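Local coordinates for cellulose-binding protein (Saccharophagus degradans, PDB 2YHG) that is of uncertain function but probably acts in carbohydrate metabolism, combining a nucleoside hydrolase-like domain and a beta-rich C-terminal domain as part of a longer cellulose-binding protein, at residues S94-G99 with A330-V335; Q225-L230 with W321-N326; F315-D320 with G422-Y427; S364-G369 with L418-S423. All blocks are in the same frame, centred on the assembly; numbering follows the deposited sequence. Where two conformers were deposited one is given.

Contact 1. Residues S94-G99 with A330-V335; sequences SKHAEG and ANHHPV. With CA (calcium ion), chain D.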
loop_
_atom_site.group_PDB
_atom_site.type_symbol
_atom_site.label_atom_id
_atom_site.label_comp_id
_atom_site.label_asym_id
_atom_site.label_seq_id
_atom_site.Cartn_x
_atom_site.Cartn_y
_atom_site.Cartn_z
ATOM N N SER A 94 -10.337 16.280 -8.747
ATOM C CA SER A 94 -11.140 16.698 -7.617
ATOM C C SER A 94 -12.640 16.740 -7.931
ATOM O O SER A 94 -13.442 16.869 -7.013
ATOM C CB SER A 94 -10.647 18.040 -7.091
ATOM O OG SER A 94 -10.719 19.032 -8.078
ATOM N N LYS A 95 -13.019 16.576 -9.195
ATOM C CA LYS A 95 -14.439 16.445 -9.544
ATOM C C LYS A 95 -14.905 15.008 -9.433
ATOM O O LYS A 95 -16.109 14.762 -9.494
ATOM C CB LYS A 95 -14.703 16.921 -10.971
ATOM C CG LYS A 95 -14.286 18.337 -11.204
ATOM C CD LYS A 95 -15.453 19.269 -11.187
ATOM N N HIS A 96 -13.978 14.068 -9.294
ATOM C CA HIS A 96 -14.304 12.662 -9.316
ATOM C C HIS A 96 -14.297 11.965 -7.964
ATOM O O HIS A 96 -14.849 10.885 -7.844
ATOM C CB HIS A 96 -13.392 11.908 -10.296
ATOM C CG HIS A 96 -13.648 12.264 -11.718
ATOM N ND1 HIS A 96 -14.672 11.698 -12.445
ATOM C CD2 HIS A 96 -13.097 13.223 -12.499
ATOM C CE1 HIS A 96 -14.676 12.239 -13.649
ATOM N NE2 HIS A 96 -13.755 13.191 -13.697
ATOM N N ALA A 97 -13.636 12.569 -6.984
ATOM C CA ALA A 97 -13.624 12.016 -5.638
ATOM C C ALA A 97 -13.274 13.113 -4.670
ATOM O O ALA A 97 -12.539 14.043 -5.010
ATOM C CB ALA A 97 -12.597 10.881 -5.524
ATOM N N GLU A 98 -13.704 12.945 -3.422
ATOM C CA GLU A 98 -13.307 13.841 -2.351
ATOM C C GLU A 98 -11.925 13.472 -1.824
ATOM O O GLU A 98 -11.562 12.308 -1.757
ATOM C CB GLU A 98 -14.320 13.755 -1.198
ATOM N N GLY A 99 -11.193 14.472 -1.369
ATOM C CA GLY A 99 -9.986 14.227 -0.595
ATOM C C GLY A 99 -8.707 14.107 -1.396
ATOM O O GLY A 99 -7.690 13.711 -0.840
ATOM N N ALA A 330 -16.819 9.296 -16.569
ATOM C CA ALA A 330 -15.896 8.252 -16.116
ATOM C C ALA A 330 -16.627 7.353 -15.135
ATOM O O ALA A 330 -17.662 7.725 -14.579
ATOM C CB ALA A 330 -14.659 8.860 -15.472
ATOM N N ASN A 331 -16.026 6.194 -14.871
ATOM C CA ASN A 331 -16.563 5.266 -13.897
ATOM C C ASN A 331 -15.966 5.476 -12.517
ATOM O O ASN A 331 -14.791 5.828 -12.383
ATOM C CB ASN A 331 -16.332 3.840 -14.370
ATOM C CG ASN A 331 -17.118 2.817 -13.563
ATOM O OD1 ASN A 331 -18.118 3.156 -12.926
ATOM N ND2 ASN A 331 -16.713 1.542 -13.632
ATOM N N HIS A 332 -16.801 5.282 -11.500
ATOM C CA HIS A 332 -16.398 5.364 -10.099
ATOM C C HIS A 332 -16.748 4.082 -9.343
ATOM O O HIS A 332 -17.660 3.341 -9.728
ATOM C CB HIS A 332 -17.034 6.575 -9.442
ATOM C CG HIS A 332 -16.853 7.814 -10.259
ATOM N ND1 HIS A 332 -17.700 8.115 -11.300
ATOM C CD2 HIS A 332 -15.855 8.729 -10.312
ATOM C CE1 HIS A 332 -17.234 9.165 -11.957
ATOM N NE2 HIS A 332 -16.124 9.570 -11.370
ATOM N N HIS A 333 -16.011 3.808 -8.285
ATOM C CA HIS A 333 -16.090 2.523 -7.612
ATOM C C HIS A 333 -17.442 2.303 -6.941
ATOM O O HIS A 333 -17.999 3.227 -6.349
ATOM C CB HIS A 333 -14.981 2.361 -6.611
ATOM C CG HIS A 333 -13.636 2.672 -7.170
ATOM N ND1 HIS A 333 -13.224 3.948 -7.484
ATOM C CD2 HIS A 333 -12.621 1.845 -7.488
ATOM C CE1 HIS A 333 -11.983 3.891 -7.946
ATOM N NE2 HIS A 333 -11.608 2.617 -7.998
ATOM N N PRO A 334 -17.884 1.043 -6.897
ATOM C CA PRO A 334 -19.064 0.734 -6.093
ATOM C C PRO A 334 -18.741 0.840 -4.606
ATOM O O PRO A 334 -17.571 0.870 -4.195
ATOM C CB PRO A 334 -19.390 -0.692 -6.495
ATOM C CG PRO A 334 -18.151 -1.258 -7.074
ATOM C CD PRO A 334 -17.361 -0.136 -7.616
ATOM N N VAL A 335 -19.804 0.941 -3.815
ATOM C CA VAL A 335 -19.734 1.263 -2.409
ATOM C C VAL A 335 -20.340 0.102 -1.595
ATOM O O VAL A 335 -21.550 -0.147 -1.658
ATOM C CB VAL A 335 -20.474 2.559 -2.109
ATOM C CG1 VAL A 335 -20.469 2.787 -0.594
ATOM C CG2 VAL A 335 -19.832 3.729 -2.875
HETATM CA CA CA D . -19.459 2.545 -11.032
#
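H96 swings CG to the side of its own backbone N, away from the carbonyl carbon (chi1 -68°), and H332 does much the same (chi1 -49°); with both turned this way, H96 ND1 faces H332 NE2. The rings meet rim to rim, neither over the other's face: H96 ND1 and H332 NE2 are 2.8 Å apart in a nearly straight hydrogen bond (168°), each nitrogen near the plane of the other ring. H332 CD2 also comes within 3.4 Å of H96 O, and A330 CB lies 3.8 Å from H96 CE1, a small methyl that leaves the ring room. Histidine suits both places because each ring has a second nitrogen to use: H96 NE2 bonds to E324 O, and H332 ND1 to D368. W321 stacks on both rings. The backbone of H332 works separately, its carbonyl O binding calcium at 2.4 Å beside N331 OD1, so the segment 330-335 joins the nucleoside hydrolase-like part to the calcium site of the C-terminal domain. In the run from E324 O through both rings to the D368 carboxylate, three bonds probably call for three protons on two imidazoles, which would favour one extra positive charge, stabilised by that carboxylate.

Contact 2. Residues Q225-L230 with W321-N326; sequences QSHGAL and WAIESN. With ZN (zinc ion), chain I; EDO (1,2-ethanediol), chain L.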
loop_
_atom_site.group_PDB
_atom_site.type_symbol
_atom_site.label_atom_id
_atom_site.label_comp_id
_atom_site.label_asym_id
_atom_site.label_seq_id
_atom_site.Cartn_x
_atom_site.Cartn_y
_atom_site.Cartn_z
ATOM N N GLN A 225 -0.561 6.500 -20.530
ATOM C CA GLN A 225 0.387 7.485 -21.019
ATOM C C GLN A 225 -0.230 8.519 -21.950
ATOM O O GLN A 225 0.257 9.631 -22.067
ATOM C CB GLN A 225 1.532 6.744 -21.707
ATOM C CG GLN A 225 2.363 5.949 -20.713
ATOM C CD GLN A 225 3.402 5.094 -21.361
ATOM O OE1 GLN A 225 3.072 4.222 -22.154
ATOM N NE2 GLN A 225 4.665 5.322 -21.021
ATOM N N SER A 226 -1.330 8.142 -22.598
ATOM C CA SER A 226 -2.052 9.011 -23.500
ATOM C C SER A 226 -2.956 9.983 -22.777
ATOM O O SER A 226 -3.565 10.831 -23.424
ATOM C CB SER A 226 -2.856 8.169 -24.473
ATOM O OG SER A 226 -3.761 7.388 -23.731
ATOM N N HIS A 227 -3.169 9.784 -21.476
ATOM C CA HIS A 227 -4.180 10.537 -20.729
ATOM C C HIS A 227 -3.617 11.798 -20.054
ATOM O O HIS A 227 -3.314 11.817 -18.856
ATOM C CB HIS A 227 -4.874 9.621 -19.723
ATOM C CG HIS A 227 -5.842 8.645 -20.323
ATOM N ND1 HIS A 227 -5.564 7.887 -21.440
ATOM C CD2 HIS A 227 -7.089 8.278 -19.929
ATOM C CE1 HIS A 227 -6.586 7.094 -21.705
ATOM N NE2 HIS A 227 -7.504 7.273 -20.776
ATOM N N GLY A 228 -3.463 12.844 -20.857
ATOM C CA GLY A 228 -3.159 14.167 -20.342
ATOM C C GLY A 228 -1.797 14.314 -19.695
ATOM O O GLY A 228 -0.853 13.556 -19.967
ATOM N N ALA A 229 -1.675 15.332 -18.858
ATOM C CA ALA A 229 -0.397 15.760 -18.317
ATOM C C ALA A 229 0.262 14.661 -17.471
ATOM O O ALA A 229 1.488 14.501 -17.508
ATOM C CB ALA A 229 -0.545 17.035 -17.492
ATOM N N LEU A 230 -0.528 13.974 -16.637
ATOM C CA LEU A 230 0.050 12.905 -15.824
ATOM C C LEU A 230 0.482 11.737 -16.683
ATOM O O LEU A 230 1.513 11.108 -16.430
ATOM C CB LEU A 230 -0.904 12.492 -14.698
ATOM C CG LEU A 230 -0.888 13.385 -13.465
ATOM C CD1 LEU A 230 -2.095 13.060 -12.578
ATOM C CD2 LEU A 230 0.410 13.288 -12.690
ATOM N N TRP A 321 -10.463 9.898 -14.786
ATOM C CA TRP A 321 -10.740 10.999 -13.887
ATOM C C TRP A 321 -9.844 12.190 -14.205
ATOM O O TRP A 321 -10.273 13.338 -14.156
ATOM C CB TRP A 321 -10.555 10.618 -12.426
ATOM C CG TRP A 321 -11.420 9.568 -11.878
ATOM C CD1 TRP A 321 -12.331 8.794 -12.526
ATOM C CD2 TRP A 321 -11.367 9.088 -10.543
ATOM N NE1 TRP A 321 -12.854 7.868 -11.673
ATOM C CE2 TRP A 321 -12.287 8.024 -10.442
ATOM C CE3 TRP A 321 -10.652 9.475 -9.422
ATOM C CZ2 TRP A 321 -12.531 7.348 -9.239
ATOM C CZ3 TRP A 321 -10.893 8.808 -8.219
ATOM C CH2 TRP A 321 -11.813 7.769 -8.142
ATOM N N ALA A 322 -8.566 11.912 -14.462
ATOM C CA ALA A 322 -7.578 12.956 -14.670
ATOM C C ALA A 322 -7.875 13.832 -15.885
ATOM O O ALA A 322 -7.491 14.992 -15.894
ATOM C CB ALA A 322 -6.187 12.334 -14.807
ATOM N N ILE A 323 -8.525 13.261 -16.897
ATOM C CA ILE A 323 -8.771 14.001 -18.130
ATOM C C ILE A 323 -10.224 14.390 -18.399
ATOM O O ILE A 323 -10.480 15.105 -19.350
ATOM C CB ILE A 323 -8.178 13.277 -19.351
ATOM C CG1 ILE A 323 -8.910 11.991 -19.663
ATOM C CG2 ILE A 323 -6.663 13.074 -19.193
ATOM C CD1 ILE A 323 -8.522 11.396 -20.978
ATOM N N GLU A 324 -11.158 13.933 -17.579
ATOM C CA GLU A 324 -12.575 14.255 -17.756
ATOM C C GLU A 324 -13.016 15.293 -16.742
ATOM O O GLU A 324 -12.960 15.056 -15.543
ATOM C CB GLU A 324 -13.433 12.992 -17.599
ATOM C CG GLU A 324 -13.158 11.900 -18.622
ATOM C CD GLU A 324 -13.402 12.298 -20.065
ATOM O OE1 GLU A 324 -14.113 13.301 -20.326
ATOM O OE2 GLU A 324 -12.972 11.503 -20.944
ATOM N N SER A 325 -13.541 16.419 -17.232
ATOM C CA SER A 325 -14.024 17.448 -16.305
ATOM C C SER A 325 -15.418 17.121 -15.756
ATOM O O SER A 325 -15.834 17.699 -14.744
ATOM C CB SER A 325 -14.026 18.840 -16.963
ATOM O OG SER A 325 -14.881 18.899 -18.078
ATOM N N ASN A 326 -16.118 16.191 -16.409
ATOM C CA ASN A 326 -17.470 15.801 -15.978
ATOM C C ASN A 326 -17.459 14.434 -15.295
ATOM O O ASN A 326 -17.000 13.449 -15.891
ATOM C CB ASN A 326 -18.442 15.741 -17.164
ATOM C CG ASN A 326 -18.707 17.083 -17.754
ATOM O OD1 ASN A 326 -18.712 18.076 -17.036
ATOM N ND2 ASN A 326 -18.830 17.138 -19.077
HETATM ZN ZN ZN I . -9.027 5.851 -20.443
HETATM C C1 EDO L . -11.110 8.535 -21.348
HETATM O O1 EDO L . -12.109 9.177 -20.557
HETATM C C2 EDO L . -11.511 7.092 -21.594
HETATM O O2 EDO L . -10.354 6.362 -21.991
HETATM O O HOH W 1 -7.733 5.038 -19.027
HETATM O O HOH W 2 -8.395 4.537 -21.906
HETATM O O HOH W 3 -10.507 4.386 -20.072
#
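H227 packs against I323 beside a zinc site shared by the nucleoside hydrolase-like domain and helix 308-323, whose end meets a turn before helix 228-232. In the first shell, H227 NE2 binds the zinc at 2.1 Å, joined by D320, three waters and O2 of an ethanediol that probably came from the crystallisation liquor. The other hydroxyl of that molecule, O1, donates to E324 OE2, so the diol spans from metal to carboxylate. One step out, the ring is steadied on two sides. Its second nitrogen, ND1, donates in the ring plane to S226 OG at 3.0 Å, and S226 OG is bonded in turn to N222 O; this helps hold the ring with NE2 toward the metal. I323 CD1 approaches the ring obliquely, 3.6 Å from H227 CD2. With chi1 at 69°, CG1 of I323 sits between its backbone N and carbonyl carbon, and the beta branch sends CG2 toward the backbone of the turn. Glycine fits at G228 twice over: its phi is positive (67°), and having no side chain it leaves space for the isoleucine methyl. There I323 CG2 rests 3.4 Å from H227 C and 3.6 Å from G228 N.

Contact 3. Residues F315-D320 with G422-Y427; sequences FQARMD and GSPNLY. With ZN (zinc ion), chain I; BTB (2-[bis-(2-hydroxy-ethyl)-amino]-2-hydroxymethyl-propane-1,3-diol), chain M.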
loop_
_atom_site.group_PDB
_atom_site.type_symbol
_atom_site.label_atom_id
_atom_site.label_comp_id
_atom_site.label_asym_id
_atom_site.label_seq_id
_atom_site.Cartn_x
_atom_site.Cartn_y
_atom_site.Cartn_z
ATOM N N PHE A 315 -6.643 1.804 -12.088
ATOM C CA PHE A 315 -5.744 2.829 -12.604
ATOM C C PHE A 315 -6.302 3.390 -13.919
ATOM O O PHE A 315 -6.225 4.573 -14.167
ATOM C CB PHE A 315 -4.362 2.218 -12.757
ATOM C CG PHE A 315 -3.227 3.183 -13.095
ATOM C CD1 PHE A 315 -3.255 4.511 -12.819
ATOM C CD2 PHE A 315 -2.055 2.668 -13.609
ATOM C CE1 PHE A 315 -2.156 5.317 -13.074
ATOM C CE2 PHE A 315 -0.939 3.460 -13.837
ATOM C CZ PHE A 315 -0.992 4.791 -13.574
ATOM N N GLN A 316 -6.842 2.525 -14.760
ATOM C CA GLN A 316 -7.483 2.968 -16.015
ATOM C C GLN A 316 -8.550 4.017 -15.731
ATOM O O GLN A 316 -8.580 5.081 -16.375
ATOM C CB GLN A 316 -8.030 1.777 -16.767
ATOM C CG GLN A 316 -8.797 2.157 -18.011
ATOM C CD GLN A 316 -9.481 1.014 -18.716
ATOM O OE1 GLN A 316 -9.177 -0.157 -18.514
ATOM N NE2 GLN A 316 -10.428 1.361 -19.585
ATOM N N ALA A 317 -9.465 3.729 -14.806
ATOM C CA ALA A 317 -10.534 4.667 -14.486
ATOM C C ALA A 317 -9.986 5.943 -13.914
ATOM O O ALA A 317 -10.476 7.026 -14.253
ATOM C CB ALA A 317 -11.522 4.033 -13.518
ATOM N N ARG A 318 -8.961 5.856 -13.056
ATOM C CA ARG A 318 -8.429 7.073 -12.450
ATOM C C ARG A 318 -7.726 7.983 -13.459
ATOM O O ARG A 318 -7.753 9.199 -13.298
ATOM C CB ARG A 318 -7.535 6.717 -11.268
ATOM C CG ARG A 318 -8.290 6.132 -10.111
ATOM C CD ARG A 318 -7.365 5.553 -9.066
ATOM N NE ARG A 318 -8.075 4.987 -7.925
ATOM C CZ ARG A 318 -8.612 5.684 -6.947
ATOM N NH1 ARG A 318 -8.403 6.981 -6.837
ATOM N NH2 ARG A 318 -9.337 5.050 -6.044
ATOM N N MET A 319 -7.110 7.413 -14.480
ATOM C CA MET A 319 -6.571 8.239 -15.544
ATOM C C MET A 319 -7.665 8.876 -16.393
ATOM O O MET A 319 -7.461 9.956 -16.955
ATOM C CB MET A 319 -5.599 7.463 -16.412
ATOM C CG MET A 319 -4.324 7.055 -15.676
ATOM S SD MET A 319 -3.407 8.408 -14.900
ATOM C CE MET A 319 -3.000 9.368 -16.335
ATOM N N ASP A 320 -8.847 8.267 -16.446
ATOM C CA ASP A 320 -10.029 8.940 -16.975
ATOM C C ASP A 320 -10.451 10.090 -16.098
ATOM O O ASP A 320 -10.779 11.160 -16.622
ATOM C CB ASP A 320 -11.163 7.942 -17.164
ATOM C CG ASP A 320 -10.831 6.855 -18.170
ATOM O OD1 ASP A 320 -9.864 7.033 -18.979
ATOM O OD2 ASP A 320 -11.548 5.820 -18.169
ATOM N N GLY A 422 -19.636 -0.861 -15.101
ATOM C CA GLY A 422 -19.150 0.304 -15.778
ATOM C C GLY A 422 -17.898 0.013 -16.597
ATOM O O GLY A 422 -17.487 -1.092 -16.729
ATOM N N SER A 423 -17.375 1.075 -17.199
ATOM C CA SER A 423 -16.265 0.962 -18.200
ATOM C C SER A 423 -15.041 1.723 -17.671
ATOM O O SER A 423 -15.099 2.918 -17.597
ATOM C CB SER A 423 -16.636 1.619 -19.530
ATOM O OG SER A 423 -15.577 1.443 -20.461
ATOM N N PRO A 424 -13.959 1.042 -17.268
ATOM C CA PRO A 424 -13.883 -0.408 -17.079
ATOM C C PRO A 424 -14.577 -0.817 -15.760
ATOM O O PRO A 424 -14.860 0.008 -14.963
ATOM C CB PRO A 424 -12.350 -0.627 -16.925
ATOM C CG PRO A 424 -11.928 0.578 -16.161
ATOM C CD PRO A 424 -12.771 1.725 -16.718
ATOM N N ASN A 425 -14.806 -2.111 -15.581
ATOM C CA ASN A 425 -15.496 -2.553 -14.354
ATOM C C ASN A 425 -14.638 -2.196 -13.140
ATOM O O ASN A 425 -13.438 -2.509 -13.102
ATOM C CB ASN A 425 -15.661 -4.081 -14.291
ATOM C CG ASN A 425 -16.558 -4.718 -15.368
ATOM O OD1 ASN A 425 -16.590 -5.913 -15.429
ATOM N ND2 ASN A 425 -17.280 -3.919 -16.186
ATOM N N LEU A 426 -15.244 -1.608 -12.134
ATOM C CA LEU A 426 -14.534 -1.260 -10.925
ATOM C C LEU A 426 -14.999 -2.115 -9.751
ATOM O O LEU A 426 -16.150 -2.536 -9.646
ATOM C CB LEU A 426 -14.670 0.222 -10.610
ATOM C CG LEU A 426 -13.907 1.145 -11.544
ATOM C CD1 LEU A 426 -14.217 2.576 -11.216
ATOM C CD2 LEU A 426 -12.392 0.871 -11.443
ATOM N N TYR A 427 -14.057 -2.344 -8.840
ATOM C CA TYR A 427 -14.221 -3.279 -7.735
ATOM C C TYR A 427 -14.206 -2.560 -6.405
ATOM O O TYR A 427 -13.581 -1.512 -6.241
ATOM C CB TYR A 427 -13.116 -4.335 -7.766
ATOM C CG TYR A 427 -13.173 -5.256 -8.971
ATOM C CD1 TYR A 427 -12.775 -4.833 -10.252
ATOM C CD2 TYR A 427 -13.622 -6.548 -8.850
ATOM C CE1 TYR A 427 -12.831 -5.692 -11.332
ATOM C CE2 TYR A 427 -13.695 -7.398 -9.917
ATOM C CZ TYR A 427 -13.232 -6.997 -11.143
ATOM O OH TYR A 427 -13.352 -7.858 -12.218
HETATM ZN ZN ZN I . -9.027 5.851 -20.443
HETATM C C1 BTB M . -12.881 0.261 -2.623
HETATM O O1 BTB M . -13.086 0.071 -4.020
HETATM C C2 BTB M . -11.846 1.360 -2.700
HETATM C C3 BTB M . -12.466 2.504 -3.490
HETATM O O3 BTB M . -13.641 2.984 -2.865
HETATM C C4 BTB M . -11.465 1.814 -1.316
HETATM O O4 BTB M . -10.884 0.690 -0.664
HETATM N N BTB M . -10.680 0.873 -3.500
HETATM C C5 BTB M . -11.074 0.504 -4.894
HETATM C C6 BTB M . -10.471 -0.844 -5.329
HETATM O O6 BTB M . -10.866 -1.187 -6.666
HETATM C C7 BTB M . -9.539 1.822 -3.435
HETATM C C8 BTB M . -8.407 1.471 -4.404
HETATM O O8 BTB M . -8.577 2.136 -5.645
HETATM O O HOH W 1 -7.733 5.038 -19.027
HETATM O O HOH W 3 -10.507 4.386 -20.072
HETATM O O HOH W 4 -13.797 5.190 -16.464
HETATM O O HOH W 2 -8.395 4.537 -21.906
#
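Q316 reaches from helix 308-323 to the cis-proline P424 in an almost fully extended chain, CG anti to the backbone N (chi1 176°). Near the helix the touch is light: Q316 CB lies 4.1 Å from P424 CG, and Q316 CG 4.0 Å from that same atom. Farther out the amide settles alongside the ring. Q316 CD is 3.6 Å from P424 CG, while OE1 lies by P424 CB and NE2 by P424 CD, so the flat group follows three carbons of the pyrrolidine. Glutamine is apt here, with a methylene stem for packing and a polar end that NE2 uses to donate to a zinc-bound water. The next residue, A317, puts its CB 3.8 Å from L426 CD1; a residue this small lets the loop of the C-terminal domain lie close to the helix. D320 OD1 binds the zinc, while its OD2 takes a bond from that same water at 2.6 Å and another from a water shared with S423 O. Apolar packing thus joins the two domains next to a polar second shell, and the zinc, by polarising its water, probably strengthens the donation to D320 OD2.

Contact 4. Residues S364-G369 with L418-S423; sequences SSDPDG and LRDNGS. With CA (calcium ion), chain D.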
loop_
_atom_site.group_PDB
_atom_site.type_symbol
_atom_site.label_atom_id
_atom_site.label_comp_id
_atom_site.label_asym_id
_atom_site.label_seq_id
_atom_site.Cartn_x
_atom_site.Cartn_y
_atom_site.Cartn_z
ATOM N N SER A 364 -25.445 -2.047 -0.603
ATOM C CA SER A 364 -24.336 -1.637 -1.448
ATOM C C SER A 364 -24.918 -0.814 -2.595
ATOM O O SER A 364 -26.064 -1.002 -2.984
ATOM C CB SER A 364 -23.591 -2.850 -1.989
ATOM O OG SER A 364 -22.970 -3.634 -0.971
ATOM N N SER A 365 -24.116 0.070 -3.147
ATOM C CA SER A 365 -24.615 0.941 -4.186
ATOM C C SER A 365 -23.508 1.218 -5.186
ATOM O O SER A 365 -22.327 0.965 -4.923
ATOM C CB SER A 365 -25.157 2.247 -3.602
ATOM O OG SER A 365 -24.126 2.947 -2.902
ATOM N N ASP A 366 -23.881 1.817 -6.312
ATOM C CA ASP A 366 -22.913 2.360 -7.238
ATOM C C ASP A 366 -23.255 3.774 -7.593
ATOM O O ASP A 366 -24.387 4.057 -7.991
ATOM C CB ASP A 366 -22.854 1.542 -8.488
ATOM C CG ASP A 366 -21.749 1.998 -9.397
ATOM O OD1 ASP A 366 -20.599 1.618 -9.147
ATOM O OD2 ASP A 366 -22.002 2.820 -10.307
ATOM N N PRO A 367 -22.268 4.681 -7.498
ATOM C CA PRO A 367 -22.604 6.111 -7.631
ATOM C C PRO A 367 -22.873 6.536 -9.066
ATOM O O PRO A 367 -23.417 7.623 -9.321
ATOM C CB PRO A 367 -21.355 6.817 -7.091
ATOM C CG PRO A 367 -20.240 5.792 -7.307
ATOM C CD PRO A 367 -20.875 4.457 -7.033
ATOM N N ASP A 368 -22.570 5.667 -10.013
ATOM C CA ASP A 368 -22.883 5.947 -11.412
ATOM C C ASP A 368 -24.209 5.328 -11.828
ATOM O O ASP A 368 -24.628 5.496 -12.967
ATOM C CB ASP A 368 -21.786 5.411 -12.317
ATOM C CG ASP A 368 -20.416 5.775 -11.841
ATOM O OD1 ASP A 368 -20.083 6.975 -11.943
ATOM O OD2 ASP A 368 -19.697 4.894 -11.299
ATOM N N GLY A 369 -24.819 4.540 -10.944
ATOM C CA GLY A 369 -26.022 3.804 -11.266
ATOM C C GLY A 369 -25.728 2.549 -12.058
ATOM O O GLY A 369 -26.623 2.022 -12.718
ATOM N N LEU A 418 -17.232 -6.762 -4.644
ATOM C CA LEU A 418 -18.285 -6.101 -5.358
ATOM C C LEU A 418 -17.680 -5.624 -6.703
ATOM O O LEU A 418 -16.610 -5.047 -6.706
ATOM C CB LEU A 418 -18.734 -4.947 -4.462
ATOM C CG LEU A 418 -20.015 -4.218 -4.782
ATOM C CD1 LEU A 418 -21.223 -5.149 -4.758
ATOM C CD2 LEU A 418 -20.241 -3.056 -3.852
ATOM N N ARG A 419 -18.395 -5.810 -7.812
ATOM C CA ARG A 419 -17.897 -5.413 -9.132
ATOM C C ARG A 419 -19.021 -4.744 -9.873
ATOM O O ARG A 419 -20.121 -5.327 -9.984
ATOM C CB ARG A 419 -17.446 -6.653 -9.920
ATOM C CG ARG A 419 -16.917 -6.375 -11.317
ATOM C CD ARG A 419 -16.632 -7.658 -12.060
ATOM N NE ARG A 419 -17.878 -8.243 -12.524
ATOM C CZ ARG A 419 -18.121 -9.530 -12.628
ATOM N N ASP A 420 -18.784 -3.538 -10.385
ATOM C CA ASP A 420 -19.767 -2.869 -11.220
ATOM C C ASP A 420 -19.631 -3.253 -12.673
ATOM O O ASP A 420 -18.729 -3.979 -13.059
ATOM C CB ASP A 420 -19.793 -1.346 -10.977
ATOM C CG ASP A 420 -18.619 -0.593 -11.592
ATOM O OD1 ASP A 420 -18.056 -1.051 -12.601
ATOM O OD2 ASP A 420 -18.330 0.506 -11.064
ATOM N N ASN A 421 -20.618 -2.861 -13.482
ATOM C CA ASN A 421 -20.576 -3.098 -14.924
ATOM C C ASN A 421 -20.306 -1.819 -15.717
ATOM O O ASN A 421 -20.662 -1.722 -16.892
ATOM C CB ASN A 421 -21.848 -3.801 -15.412
ATOM C CG ASN A 421 -23.050 -2.896 -15.414
ATOM O OD1 ASN A 421 -23.096 -1.890 -14.698
ATOM N ND2 ASN A 421 -24.054 -3.240 -16.229
ATOM N N GLY A 422 -19.636 -0.861 -15.101
ATOM C CA GLY A 422 -19.150 0.304 -15.778
ATOM C C GLY A 422 -17.898 0.013 -16.597
ATOM O O GLY A 422 -17.487 -1.092 -16.729
ATOM N N SER A 423 -17.375 1.075 -17.199
ATOM C CA SER A 423 -16.265 0.962 -18.200
ATOM C C SER A 423 -15.041 1.723 -17.671
ATOM O O SER A 423 -15.099 2.918 -17.597
ATOM C CB SER A 423 -16.636 1.619 -19.530
ATOM O OG SER A 423 -15.577 1.443 -20.461
HETATM CA CA CA D . -19.459 2.545 -11.032
#
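A calcium site of the C-terminal domain brings D366 and D420 together, the first from an Asp-Pro-Asp-Gly-Asp loop reminiscent of those in PKD-like domains, the second from the end of strand 411-420. D366 holds CG anti to its N (chi1 -174°), D420 between N and carbonyl carbon (chi1 75°), turning both carboxylates to the ion. D366 grips the ion with both oxygens, OD1 at 2.4 Å and OD2, more loosely, at 2.7 Å. D368 OD2 binds at 2.4 Å and D420 OD2 at 2.3 Å, while N331, H332 and D370 complete a shell of seven oxygens, a number calcium commonly takes. The carboxylates of D366 and D420 stand almost perpendicular (84°), with D366 OD1 and D420 OD2 only 3.2 Å apart. That closeness is no hydrogen bond; the shared cation probably offsets the repulsion, consistent with aspartates at both positions.

Each acid is also tied to its own backbone by an Asx turn. D366 OD2 accepts from D368 N at 2.9 Å, met from above the carboxylate plane, and D420 OD1 accepts from G422 N in like fashion as well as from L426 N. A type I turn from D366 to G369 curls the loop round the ion, and the positive phi of G369 suits glycine. Away from the metal, L418 CD2, in one of two conformers, touches S364 CB at 3.8 Å.

Strand 411-420 runs between its antiparallel neighbours 427-436 and 372-378; the loop follows strand 356-360 and leads into 372-378, so the calcium sits at one end of this sheet, with P334 packed on L418 and D420.

Two metals organise the four contacts. Contacts 2 and 3 share the zinc and helix 308-323, their centres 12 Å apart; H227 NE2 and D320 OD1, both zinc ligands, lie 3.0 Å from each other. Contacts 1 and 4 share the calcium, with centres 11 Å apart, and V335 N bonds to S365 O at 2.8 Å. Contact 1 is the bridge: N331 ND2 reaches P424 O of contact 3 at 2.7 Å, and W321 NE1 of contact 2 bonds to N331 O. Contacts 2 and 4 do not touch, their nearest atoms being about 7 Å apart. Contacts 1 and 3 join the 94-99 loop and helix 308-323 to the C-terminal domain, D420's side chain about 14 Å from zinc.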